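Acyl-coenzyme A oxidase 3 (PDB 5YS9) catalyses the FAD-dependent oxidation of saturated acyl-CoA by molecular oxygen to (2E)-enoyl-CoA and hydrogen peroxide in peroxisomal fatty acid beta-oxidation. Local coordinates at residues M76-E79 with Q80-T84; G127-M130 with G131-G135; Y142-W145 with V146-G149; I189-N193 with T194-K198; P672-P675 with Y676-S679. One frame throughout, in Å; residues are numbered along the deposited sequence.

All five contacts are local, each within a single run of chain, and they succeed one another without nesting or crossing. Contact 1 covers the N-terminal turn of helix 78-92. Contact 2 lies on helix 116-136, and contact 3 at the C-terminal end of the next helix, 139-147; these two touch through Arg134 and Tyr142 and through Ile133 and Trp145, which ties the paired helices together. In the beta-sheet region, contact 4 closes the turn between strands 186-190 and 198-201. Near the C terminus, contact 5 begins helix 677-685, far from the chain's centre and against the second subunit, which contacts 1 and 4 also reach.

Contact 1 of 5, residues M76-E79 with Q80-T84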
loop_
_atom_site.group_PDB
_atom_site.type_symbol
_atom_site.label_atom_id
_atom_site.label_comp_id
_atom_site.label_asym_id
_atom_site.label_seq_id
_atom_site.Cartn_x
_atom_site.Cartn_y
_atom_site.Cartn_z
ATOM N N MET A 76 21.114 3.348 -0.172
ATOM C CA MET A 76 21.612 4.346 -1.121
ATOM C C MET A 76 20.700 5.542 -1.147
ATOM O O MET A 76 19.515 5.362 -1.419
ATOM C CB MET A 76 21.648 3.802 -2.559
ATOM C CG MET A 76 22.836 2.948 -2.889
ATOM S SD MET A 76 22.906 2.672 -4.658
ATOM C CE MET A 76 24.112 1.359 -4.694
ATOM N N PRO A 77 21.249 6.753 -0.941
ATOM C CA PRO A 77 20.469 7.984 -1.180
ATOM C C PRO A 77 20.265 8.245 -2.681
ATOM O O PRO A 77 20.994 7.694 -3.501
ATOM C CB PRO A 77 21.352 9.090 -0.595
ATOM C CG PRO A 77 22.742 8.587 -0.818
ATOM C CD PRO A 77 22.684 7.058 -0.771
ATOM N N LYS A 78 19.337 9.129 -3.007
ATOM C CA LYS A 78 18.947 9.352 -4.386
ATOM C C LYS A 78 20.091 9.716 -5.323
ATOM O O LYS A 78 20.069 9.260 -6.414
ATOM C CB LYS A 78 17.759 10.319 -4.503
ATOM C CG LYS A 78 17.945 11.644 -5.231
ATOM C CD LYS A 78 16.687 12.067 -6.016
ATOM C CE LYS A 78 16.475 13.591 -6.079
ATOM N NZ LYS A 78 17.302 14.304 -7.098
ATOM N N GLU A 79 21.116 10.436 -4.882
ATOM C CA GLU A 79 22.201 10.887 -5.775
ATOM C C GLU A 79 23.024 9.703 -6.247
ATOM O O GLU A 79 23.565 9.727 -7.348
ATOM C CB GLU A 79 23.156 11.899 -5.111
ATOM C CG GLU A 79 22.551 13.229 -4.649
ATOM C CD GLU A 79 21.568 13.140 -3.451
ATOM O OE1 GLU A 79 21.644 12.180 -2.629
ATOM O OE2 GLU A 79 20.683 14.036 -3.332
ATOM N N GLN A 80 23.090 8.655 -5.431
ATOM C CA GLN A 80 23.884 7.476 -5.722
ATOM C C GLN A 80 23.110 6.528 -6.607
ATOM O O GLN A 80 23.667 5.901 -7.538
ATOM C CB GLN A 80 24.313 6.812 -4.414
ATOM C CG GLN A 80 25.595 6.038 -4.570
ATOM C CD GLN A 80 25.983 5.191 -3.350
ATOM O OE1 GLN A 80 25.706 5.552 -2.188
ATOM N NE2 GLN A 80 26.674 4.060 -3.623
ATOM N N LEU A 81 21.817 6.427 -6.348
ATOM C CA LEU A 81 20.901 5.739 -7.275
ATOM C C LEU A 81 20.947 6.337 -8.700
ATOM O O LEU A 81 21.000 5.600 -9.719
ATOM C CB LEU A 81 19.478 5.793 -6.748
ATOM C CG LEU A 81 18.752 4.644 -5.998
ATOM C CD1 LEU A 81 19.568 3.445 -5.572
ATOM C CD2 LEU A 81 17.945 5.226 -4.840
ATOM N N ARG A 82 20.910 7.661 -8.769
ATOM C CA ARG A 82 21.059 8.374 -10.031
ATOM C C ARG A 82 22.412 8.017 -10.698
ATOM O O ARG A 82 22.453 7.700 -11.884
ATOM C CB ARG A 82 20.988 9.893 -9.807
ATOM C CG ARG A 82 19.640 10.437 -9.412
ATOM C CD ARG A 82 18.712 10.383 -10.608
ATOM N NE ARG A 82 17.415 10.954 -10.303
ATOM C CZ ARG A 82 17.050 12.210 -10.520
ATOM N NH1 ARG A 82 15.844 12.589 -10.179
ATOM N NH2 ARG A 82 17.873 13.093 -11.054
ATOM N N GLU A 83 23.516 8.049 -9.945
ATOM C CA GLU A 83 24.789 7.777 -10.583
ATOM C C GLU A 83 24.934 6.302 -10.974
ATOM O O GLU A 83 25.350 6.022 -12.095
ATOM C CB GLU A 83 25.968 8.293 -9.769
ATOM C CG GLU A 83 27.341 7.909 -10.345
ATOM C CD GLU A 83 28.487 8.466 -9.529
ATOM O OE1 GLU A 83 28.249 9.247 -8.567
ATOM O OE2 GLU A 83 29.639 8.100 -9.842
ATOM N N THR A 84 24.564 5.370 -10.087
ATOM C CA THR A 84 24.875 3.954 -10.325
ATOM C C THR A 84 23.987 3.424 -11.405
ATOM O O THR A 84 24.381 2.519 -12.159
ATOM C CB THR A 84 24.751 3.074 -9.054
ATOM O OG1 THR A 84 23.538 3.368 -8.383
ATOM C CG2 THR A 84 25.923 3.316 -8.075
#
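Two backbone amides converge on Pro77 O, those of Gln80 (Gln80 N to Pro77 O 3.0 Å) and Leu81 (Leu81 N to Pro77 O 3.2 Å). The second is nearly straight, 170° at the hydrogen, and lies in the carbonyl plane, whereas Gln80 N comes from above that plane. Gln80 O is likewise shared: Thr84 N and Thr84 OG1 reach it from opposite faces, and the hydroxyl bond (Thr84 OG1 to Gln80 O, 2.7 Å) fixes the rotation of the threonine side chain. Pro77 is the N-cap of helix 78-92, in the N-terminal domain of the acyl-CoA oxidase, and the residue before it folds back over the first turn. Met76 does this with a chain extended beyond CG (chi2 -169°), which lays SD against Leu81 CD1 at 3.5 Å and brings it tip to tip with Thr84. The Gln80 side chain crosses the same thioether at about a right angle, its NE2 3.9 Å from Met76 CE. On another side of the helix Lys78 and Arg82 run side by side, pointing the same way, with Lys78 NZ over one face of the guanidinium, toward its rim. Their like charges are probably balanced by Asp249, which forms a salt bridge with Arg82 NH2 and a long, weak ion pair with Lys78; Arg82 also packs on Tyr676 of the second subunit.

Contact 2 of 5, residues G127-M130 with G131-G135; sequences GLFM and GAIRG
The Phe129 ring carries the Ile133 methyl CG2 over one face, and the Arg134 guanidinium has Met130 O above one of its faces, offset toward the rim. The partners of each pair are four positions apart in sequence, about one turn of helix 116-136 in the N-terminal domain, where a wider pi-type turn includes Gly127 to Phe129. The first is a CH-pi contact: Ile133 CG2 stands 4.3 Å from the Phe129 ring centroid and 26° off the normal, with Phe129 CZ the ring atom nearest the methyl. The other branch of the isoleucine, with CG1 between backbone N and carbonyl carbon (chi1 55°), carries CD1 to the neighbouring methionine, 3.6 Å from Met130 SD. Bends at chi2 and chi3 curl Met130 so that its CE also meets Ile133 CD1; the isoleucine thus touches both the ring and the thioether, CD1 also meeting Phe129 CE2. Around these side chains the backbone bonds differ in quality. Ile133 N points straight at Phe129 O, at 170°, while Ala132 N bonds to Leu128 O and only weakly to Phe129 O. Arg134 reaches out to the following helix, 139-147, where NH1 bonds Tyr142 OH, and Met130 packs on the same tyrosine. The side chain of Leu128, near the start of this run, comes within about 4 Å of the bound FAD. Back along the arginine, its CB rests 3.2 Å from Met130 O, the carbonyl that accepts the Arg134 amide.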
loop_
_atom_site.group_PDB
_atom_site.type_symbol
_atom_site.label_atom_id
_atom_site.label_comp_id
_atom_site.label_asym_id
_atom_site.label_seq_id
_atom_site.Cartn_x
_atom_site.Cartn_y
_atom_site.Cartn_z
ATOM N N GLY A 127 12.966 1.660 -25.133
ATOM C CA GLY A 127 11.652 1.334 -25.626
ATOM C C GLY A 127 10.800 2.481 -26.110
ATOM O O GLY A 127 10.273 2.431 -27.208
ATOM N N LEU A 128 10.626 3.500 -25.284
ATOM C CA LEU A 128 9.743 4.588 -25.665
ATOM C C LEU A 128 10.221 5.470 -26.804
ATOM O O LEU A 128 9.524 5.640 -27.773
ATOM C CB LEU A 128 9.437 5.458 -24.457
ATOM C CG LEU A 128 8.886 4.812 -23.208
ATOM C CD1 LEU A 128 8.894 5.818 -22.081
ATOM C CD2 LEU A 128 7.481 4.344 -23.485
ATOM N N PHE A 129 11.450 5.948 -26.734
ATOM C CA PHE A 129 12.000 6.783 -27.830
ATOM C C PHE A 129 12.293 5.987 -29.083
ATOM O O PHE A 129 11.885 6.384 -30.146
ATOM C CB PHE A 129 13.284 7.516 -27.451
ATOM C CG PHE A 129 13.864 8.350 -28.594
ATOM C CD1 PHE A 129 13.391 9.628 -28.847
ATOM C CD2 PHE A 129 14.878 7.838 -29.417
ATOM C CE1 PHE A 129 13.919 10.405 -29.878
ATOM C CE2 PHE A 129 15.402 8.599 -30.474
ATOM C CZ PHE A 129 14.923 9.896 -30.695
ATOM N N MET A 130 13.049 4.904 -28.938
ATOM C CA MET A 130 13.317 3.977 -30.044
ATOM C C MET A 130 12.020 3.378 -30.621
ATOM O O MET A 130 11.907 3.208 -31.822
ATOM C CB MET A 130 14.255 2.852 -29.627
ATOM C CG MET A 130 15.711 3.249 -29.465
ATOM S SD MET A 130 16.363 4.255 -30.810
ATOM C CE MET A 130 16.512 3.006 -32.081
ATOM N N GLY A 131 11.045 3.108 -29.762
ATOM C CA GLY A 131 9.721 2.685 -30.185
ATOM C C GLY A 131 9.012 3.676 -31.046
ATOM O O GLY A 131 8.352 3.289 -31.986
ATOM N N ALA A 132 9.123 4.954 -30.706
ATOM C CA ALA A 132 8.465 6.026 -31.463
ATOM C C ALA A 132 9.093 6.238 -32.827
ATOM O O ALA A 132 8.378 6.318 -33.788
ATOM C CB ALA A 132 8.508 7.317 -30.688
ATOM N N ILE A 133 10.414 6.352 -32.909
ATOM C CA ILE A 133 11.079 6.570 -34.211
ATOM C C ILE A 133 10.953 5.357 -35.165
ATOM O O ILE A 133 10.852 5.532 -36.370
ATOM C CB ILE A 133 12.563 7.049 -34.091
ATOM C CG1 ILE A 133 13.419 6.100 -33.250
ATOM C CG2 ILE A 133 12.647 8.455 -33.492
ATOM C CD1 ILE A 133 14.918 6.212 -33.531
ATOM N N ARG A 134 10.949 4.145 -34.605
ATOM C CA ARG A 134 10.740 2.902 -35.350
ATOM C C ARG A 134 9.256 2.711 -35.700
ATOM O O ARG A 134 8.933 2.427 -36.826
ATOM C CB ARG A 134 11.274 1.720 -34.560
ATOM C CG ARG A 134 11.457 0.407 -35.337
ATOM C CD ARG A 134 12.496 -0.503 -34.659
ATOM N NE ARG A 134 12.308 -0.580 -33.186
ATOM C CZ ARG A 134 13.273 -0.704 -32.252
ATOM N NH1 ARG A 134 14.570 -0.768 -32.576
ATOM N NH2 ARG A 134 12.929 -0.763 -30.964
ATOM N N GLY A 135 8.373 2.893 -34.734
ATOM C CA GLY A 135 6.951 2.782 -34.955
ATOM C C GLY A 135 6.325 3.878 -35.810
ATOM O O GLY A 135 5.369 3.609 -36.541
#

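Contact 3 of 5, residues Y142-W145 with V146-G149; sequences YDYW and VRKG
Lys148, just past the end of helix 139-147, sets CB against Trp145 O, at 3.4 Å. Bends at chi2, chi3 and chi4 curl the rest of the chain back, so that CD comes over a face of the Tyr144 ring in a CH-pi contact, 4.2 Å from its centroid and 25° off the normal. NZ ends near the phenol, 4.1 Å from Tyr144 OH. Arg147 approaches the same ring differently: its NH2 sits at the edge, near the ring plane and 3.9 Å from Tyr144 CD1, and the guanidinium stands almost upright to the ring, the two planes 78° apart. One face of that guanidinium covers Tyr144 CA. Two residues earlier, Val146 places CG2 on a face of the Tyr142 ring, 3.9 Å from the centroid, in a second CH-pi contact. With the Tyr142 hydroxyl turned to Arg134 of helix 116-136 and Trp145 packed on Ile133, one side of this short helix is held against its predecessor in the N-terminal domain. The helix ends in a Schellman motif, where Gly149 takes a positive phi of 105° and the chain turns away. Aliphatic carbon on aromatic faces, with the cationic ends at the ring's rim or beyond it, implies that these side-chain contacts rest mainly on dispersion and weak CH-pi attraction rather than on a charge pair, none being formed here.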
loop_
_atom_site.group_PDB
_atom_site.type_symbol
_atom_site.label_atom_id
_atom_site.label_comp_id
_atom_site.label_asym_id
_atom_site.label_seq_id
_atom_site.Cartn_x
_atom_site.Cartn_y
_atom_site.Cartn_z
ATOM N N TYR A 142 14.035 6.797 -39.474
ATOM C CA TYR A 142 14.693 5.799 -38.602
ATOM C C TYR A 142 16.201 5.706 -38.882
ATOM O O TYR A 142 17.004 5.905 -37.982
ATOM C CB TYR A 142 14.040 4.397 -38.761
ATOM C CG TYR A 142 14.581 3.337 -37.824
ATOM C CD1 TYR A 142 14.189 3.330 -36.502
ATOM C CD2 TYR A 142 15.491 2.361 -38.251
ATOM C CE1 TYR A 142 14.667 2.390 -35.611
ATOM C CE2 TYR A 142 15.973 1.398 -37.366
ATOM C CZ TYR A 142 15.552 1.436 -36.029
ATOM O OH TYR A 142 15.960 0.545 -35.056
ATOM N N ASP A 143 16.574 5.454 -40.132
ATOM C CA ASP A 143 17.978 5.216 -40.496
ATOM C C ASP A 143 18.822 6.430 -40.164
ATOM O O ASP A 143 19.980 6.281 -39.738
ATOM C CB ASP A 143 18.144 4.875 -41.997
ATOM C CG ASP A 143 17.580 3.481 -42.395
ATOM O OD1 ASP A 143 17.276 2.634 -41.514
ATOM O OD2 ASP A 143 17.442 3.246 -43.627
ATOM N N TYR A 144 18.245 7.625 -40.356
ATOM C CA TYR A 144 18.947 8.876 -40.032
ATOM C C TYR A 144 19.308 8.997 -38.540
ATOM O O TYR A 144 20.455 9.261 -38.194
ATOM C CB TYR A 144 18.123 10.077 -40.438
ATOM C CG TYR A 144 18.727 11.417 -40.038
ATOM C CD1 TYR A 144 19.751 11.984 -40.798
ATOM C CD2 TYR A 144 18.254 12.130 -38.902
ATOM C CE1 TYR A 144 20.296 13.208 -40.461
ATOM C CE2 TYR A 144 18.796 13.371 -38.555
ATOM C CZ TYR A 144 19.805 13.899 -39.343
ATOM O OH TYR A 144 20.340 15.098 -39.068
ATOM N N TRP A 145 18.318 8.785 -37.678
ATOM C CA TRP A 145 18.526 8.845 -36.236
ATOM C C TRP A 145 19.509 7.760 -35.769
ATOM O O TRP A 145 20.371 8.055 -34.917
ATOM C CB TRP A 145 17.188 8.840 -35.465
ATOM C CG TRP A 145 16.342 10.037 -35.804
ATOM C CD1 TRP A 145 15.168 10.026 -36.468
ATOM C CD2 TRP A 145 16.644 11.422 -35.544
ATOM N NE1 TRP A 145 14.704 11.300 -36.640
ATOM C CE2 TRP A 145 15.591 12.182 -36.081
ATOM C CE3 TRP A 145 17.708 12.092 -34.917
ATOM C CZ2 TRP A 145 15.548 13.589 -35.989
ATOM C CZ3 TRP A 145 17.673 13.509 -34.833
ATOM C CH2 TRP A 145 16.618 14.228 -35.374
ATOM N N VAL A 146 19.448 6.567 -36.378
ATOM C CA VAL A 146 20.439 5.501 -36.098
ATOM C C VAL A 146 21.864 5.909 -36.548
ATOM O O VAL A 146 22.840 5.663 -35.847
ATOM C CB VAL A 146 20.048 4.152 -36.747
ATOM C CG1 VAL A 146 21.093 3.085 -36.459
ATOM C CG2 VAL A 146 18.694 3.674 -36.243
ATOM N N ARG A 147 21.992 6.575 -37.683
ATOM C CA ARG A 147 23.325 7.089 -38.082
ATOM C C ARG A 147 23.854 8.173 -37.146
ATOM O O ARG A 147 25.046 8.257 -36.931
ATOM C CB ARG A 147 23.353 7.538 -39.551
ATOM C CG ARG A 147 23.791 6.399 -40.471
ATOM C CD ARG A 147 23.313 6.476 -41.921
ATOM N NE ARG A 147 22.921 7.827 -42.356
ATOM C CZ ARG A 147 21.732 8.169 -42.868
ATOM N NH1 ARG A 147 20.751 7.276 -43.044
ATOM N NH2 ARG A 147 21.516 9.435 -43.206
ATOM N N LYS A 148 22.952 8.962 -36.565
ATOM C CA LYS A 148 23.292 9.914 -35.496
ATOM C C LYS A 148 23.596 9.238 -34.155
ATOM O O LYS A 148 23.885 9.931 -33.194
ATOM C CB LYS A 148 22.140 10.910 -35.294
ATOM C CG LYS A 148 22.415 12.337 -35.718
ATOM C CD LYS A 148 22.695 12.483 -37.204
ATOM C CE LYS A 148 24.081 13.039 -37.467
ATOM N NZ LYS A 148 24.070 14.526 -37.410
ATOM N N GLY A 149 23.447 7.911 -34.069
ATOM C CA GLY A 149 23.859 7.139 -32.908
ATOM C C GLY A 149 22.731 6.651 -32.005
ATOM O O GLY A 149 22.995 6.154 -30.919
#

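Contact 4 of 5, residues I189-N193 with T194-K198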
loop_
_atom_site.group_PDB
_atom_site.type_symbol
_atom_site.label_atom_id
_atom_site.label_comp_id
_atom_site.label_asym_id
_atom_site.label_seq_id
_atom_site.Cartn_x
_atom_site.Cartn_y
_atom_site.Cartn_z
ATOM N N ILE A 189 7.819 24.429 -32.155
ATOM C CA ILE A 189 7.331 23.738 -30.967
ATOM C C ILE A 189 7.199 24.717 -29.793
ATOM O O ILE A 189 8.187 25.372 -29.412
ATOM C CB ILE A 189 8.249 22.596 -30.532
ATOM C CG1 ILE A 189 8.623 21.673 -31.735
ATOM C CG2 ILE A 189 7.580 21.821 -29.401
ATOM C CD1 ILE A 189 7.447 21.210 -32.585
ATOM N N ASN A 190 5.981 24.828 -29.241
ATOM C CA ASN A 190 5.705 25.813 -28.216
ATOM C C ASN A 190 4.831 25.272 -27.093
ATOM O O ASN A 190 3.807 24.610 -27.322
ATOM C CB ASN A 190 5.103 27.115 -28.791
ATOM C CG ASN A 190 5.177 28.278 -27.807
ATOM O OD1 ASN A 190 6.280 28.783 -27.466
ATOM N ND2 ASN A 190 4.012 28.676 -27.290
ATOM N N THR A 191 5.254 25.606 -25.877
ATOM C CA THR A 191 4.505 25.346 -24.665
ATOM C C THR A 191 3.733 26.667 -24.337
ATOM O O THR A 191 4.318 27.608 -23.847
ATOM C CB THR A 191 5.498 24.997 -23.500
ATOM O OG1 THR A 191 6.384 23.916 -23.862
ATOM C CG2 THR A 191 4.731 24.664 -22.222
ATOM N N PRO A 192 2.412 26.737 -24.558
ATOM C CA PRO A 192 1.711 28.057 -24.406
ATOM C C PRO A 192 1.544 28.648 -22.967
ATOM O O PRO A 192 1.552 29.853 -22.793
ATOM C CB PRO A 192 0.351 27.800 -25.048
ATOM C CG PRO A 192 0.135 26.304 -24.864
ATOM C CD PRO A 192 1.499 25.663 -24.997
ATOM N N ASN A 193 1.378 27.765 -22.001
ATOM C CA ASN A 193 1.321 28.112 -20.606
ATOM C C ASN A 193 2.071 27.063 -19.822
ATOM O O ASN A 193 2.381 26.016 -20.336
ATOM C CB ASN A 193 -0.112 28.279 -20.107
ATOM C CG ASN A 193 -0.868 26.979 -20.039
ATOM O OD1 ASN A 193 -1.549 26.610 -20.971
ATOM N ND2 ASN A 193 -0.763 26.292 -18.931
ATOM N N THR A 194 2.401 27.368 -18.583
ATOM C CA THR A 194 3.211 26.473 -17.774
ATOM C C THR A 194 2.473 25.190 -17.403
ATOM O O THR A 194 3.073 24.212 -17.017
ATOM C CB THR A 194 3.939 27.172 -16.591
ATOM O OG1 THR A 194 3.629 26.532 -15.359
ATOM C CG2 THR A 194 3.615 28.623 -16.495
ATOM N N GLY A 195 1.161 25.216 -17.551
ATOM C CA GLY A 195 0.328 24.045 -17.406
ATOM C C GLY A 195 0.664 22.972 -18.424
ATOM O O GLY A 195 0.490 21.800 -18.176
ATOM N N ALA A 196 1.116 23.383 -19.592
ATOM C CA ALA A 196 1.412 22.457 -20.663
ATOM C C ALA A 196 2.867 22.037 -20.629
ATOM O O ALA A 196 3.377 21.474 -21.573
ATOM C CB ALA A 196 1.049 23.049 -22.009
ATOM N N THR A 197 3.546 22.350 -19.540
ATOM C CA THR A 197 4.914 21.917 -19.374
ATOM C C THR A 197 4.939 20.403 -19.386
ATOM O O THR A 197 4.187 19.765 -18.673
ATOM C CB THR A 197 5.470 22.397 -18.017
ATOM O OG1 THR A 197 5.531 23.819 -17.994
ATOM C CG2 THR A 197 6.840 21.865 -17.765
ATOM N N LYS A 198 5.830 19.831 -20.177
ATOM C CA LYS A 198 6.057 18.409 -20.152
ATOM C C LYS A 198 6.490 18.012 -18.721
ATOM O O LYS A 198 7.143 18.834 -17.990
ATOM C CB LYS A 198 7.081 17.954 -21.180
ATOM C CG LYS A 198 6.731 18.216 -22.625
ATOM C CD LYS A 198 5.408 17.564 -23.024
ATOM C CE LYS A 198 5.156 17.580 -24.531
ATOM N NZ LYS A 198 3.810 17.043 -24.898
#
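With OG1 beside the backbone N (chi1 -54°) and CG2 therefore anti to it, Thr191 lays this methyl against the backbone of Ala196, 3.5 Å from Ala196 O, while OG1 turns the other way to bond Phe266 N. The two residues face each other across the tight turn that joins strands 186-190 and 198-201, both antiparallel neighbours of strand 262-272 in the beta-sheet middle domain characteristic of the acyl-CoA dehydrogenase and oxidase superfamily. Thr191 CG2 also comes within 3.7 Å of Thr197 N, so a single methyl covers the peptide between Ala196 and Thr197. Beside it, Pro192 CD touches the Ala196 methyl CB at 4.0 Å, adding an apolar contact on the inner side of the bend. A short 3-10 segment, Thr194-Gly195, makes the reversal. Its bond from Ala196 N to Asn193 O measures 3.0 Å, and the amide stands well above the carbonyl plane, 52° out of it. Outside the turn, Thr194 packs on Gln265 of strand 262-272, and Phe20 of the second subunit lies against Asn193 and Thr194. Thr197 closes the bend with two donors on one acceptor: its N and its OG1 reach Thr194 O from the same face of the carbonyl, and the hydroxyl is the nearer, with Thr197 OG1 2.7 Å from Thr194 O.

Contact 5 of 5, residues P672-P675 with Y676-S679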
loop_
_atom_site.group_PDB
_atom_site.type_symbol
_atom_site.label_atom_id
_atom_site.label_comp_id
_atom_site.label_asym_id
_atom_site.label_seq_id
_atom_site.Cartn_x
_atom_site.Cartn_y
_atom_site.Cartn_z
ATOM N N PRO A 672 29.491 3.139 19.470
ATOM C CA PRO A 672 28.158 3.253 20.063
ATOM C C PRO A 672 27.576 4.681 20.014
ATOM O O PRO A 672 26.430 4.897 20.421
ATOM C CB PRO A 672 28.401 2.865 21.499
ATOM C CG PRO A 672 29.812 3.318 21.773
ATOM C CD PRO A 672 30.561 3.087 20.504
ATOM N N ARG A 673 28.327 5.671 19.584
ATOM C CA ARG A 673 27.721 6.983 19.560
ATOM C C ARG A 673 27.517 7.501 18.158
ATOM O O ARG A 673 28.235 7.149 17.248
ATOM C CB ARG A 673 28.372 7.980 20.525
ATOM C CG ARG A 673 29.821 8.285 20.300
ATOM C CD ARG A 673 30.584 8.315 21.606
ATOM N NE ARG A 673 31.717 7.417 21.510
ATOM C CZ ARG A 673 32.085 6.562 22.440
ATOM N NH1 ARG A 673 31.444 6.493 23.582
ATOM N NH2 ARG A 673 33.114 5.783 22.218
ATOM N N PRO A 674 26.458 8.268 17.985
ATOM C CA PRO A 674 26.074 8.710 16.659
ATOM C C PRO A 674 27.032 9.731 16.110
ATOM O O PRO A 674 27.638 10.424 16.899
ATOM C CB PRO A 674 24.687 9.376 16.883
ATOM C CG PRO A 674 24.623 9.704 18.308
ATOM C CD PRO A 674 25.546 8.765 19.031
ATOM N N PRO A 675 27.112 9.883 14.766
ATOM C CA PRO A 675 27.979 10.951 14.213
ATOM C C PRO A 675 27.661 12.398 14.761
ATOM O O PRO A 675 28.550 13.241 14.813
ATOM C CB PRO A 675 27.774 10.844 12.698
ATOM C CG PRO A 675 26.560 10.035 12.493
ATOM C CD PRO A 675 26.203 9.323 13.753
ATOM N N TYR A 676 26.460 12.594 15.266
ATOM C CA TYR A 676 26.031 13.879 15.763
ATOM C C TYR A 676 26.076 13.957 17.293
ATOM O O TYR A 676 25.367 14.729 17.897
ATOM C CB TYR A 676 24.651 14.236 15.205
ATOM C CG TYR A 676 23.655 13.138 15.372
ATOM C CD1 TYR A 676 22.901 13.053 16.511
ATOM C CD2 TYR A 676 23.491 12.170 14.401
ATOM C CE1 TYR A 676 22.001 12.042 16.685
ATOM C CE2 TYR A 676 22.591 11.155 14.562
ATOM C CZ TYR A 676 21.850 11.099 15.710
ATOM O OH TYR A 676 20.967 10.100 15.900
ATOM N N TYR A 677 26.851 13.094 17.920
ATOM C CA TYR A 677 26.845 13.057 19.365
ATOM C C TYR A 677 27.368 14.319 20.024
ATOM O O TYR A 677 26.749 14.851 20.923
ATOM C CB TYR A 677 27.634 11.846 19.856
ATOM C CG TYR A 677 27.737 11.749 21.348
ATOM C CD1 TYR A 677 26.647 11.404 22.111
ATOM C CD2 TYR A 677 28.920 12.010 21.996
ATOM C CE1 TYR A 677 26.735 11.321 23.474
ATOM C CE2 TYR A 677 29.012 11.927 23.364
ATOM C CZ TYR A 677 27.916 11.579 24.094
ATOM O OH TYR A 677 28.005 11.495 25.451
ATOM N N GLU A 678 28.509 14.794 19.559
ATOM C CA GLU A 678 29.096 16.011 20.094
ATOM C C GLU A 678 28.350 17.279 19.740
ATOM O O GLU A 678 28.203 18.170 20.551
ATOM C CB GLU A 678 30.569 16.118 19.715
ATOM C CG GLU A 678 31.338 14.830 19.914
ATOM C CD GLU A 678 31.826 14.623 21.334
ATOM O OE1 GLU A 678 31.565 15.480 22.195
ATOM O OE2 GLU A 678 32.481 13.598 21.594
ATOM N N SER A 679 27.943 17.362 18.487
ATOM C CA SER A 679 27.194 18.486 17.978
ATOM C C SER A 679 25.782 18.646 18.487
ATOM O O SER A 679 25.336 19.751 18.739
ATOM C CB SER A 679 27.217 18.496 16.461
ATOM O OG SER A 679 26.415 17.479 15.947
HETATM O O HOH W 1 29.185 15.365 16.429
#
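The Pro674 ring is the bump of this contact, and the two tyrosines that follow form the hollow it fills. Its CB presses onto a face of the Tyr676 ring, 3.6 Å from the centroid and 16° off the normal, a close CH-pi contact in which the proline crosses the phenol at about a right angle. Its CD meets the root of the next side chain, 3.8 Å from Tyr677 CB. The tyrosine face is brought round by Tyr676 CG lying between the backbone N and the carbonyl carbon (chi1 50°), which folds the ring back over the preceding prolines. Pro675 runs alongside the same ring, with CD 4.0 Å from Tyr676 CD2. Arg673 supplies a second bump, its CB set over a face of the Tyr677 ring, 3.9 Å from Tyr677 CG. A type I beta turn from Pro674 to Tyr677 shapes the hollow and leads into helix 677-685, of which Tyr676 is the N-cap; the turn is closed by Tyr677 N to Pro674 O at 3.0 Å. Water 1 bridges Pro675 O and Ser679 N at the helix start. Tyr676 OH bonds to Arg121 and Arg673 NH1 to Ser240, both of the second subunit, while Tyr677 OH bonds Arg682 of its own chain. Proline C-H groups set against the aromatic face thus leave Tyr676 OH and the Arg673 guanidinium to join this C-terminal segment to the partner chain.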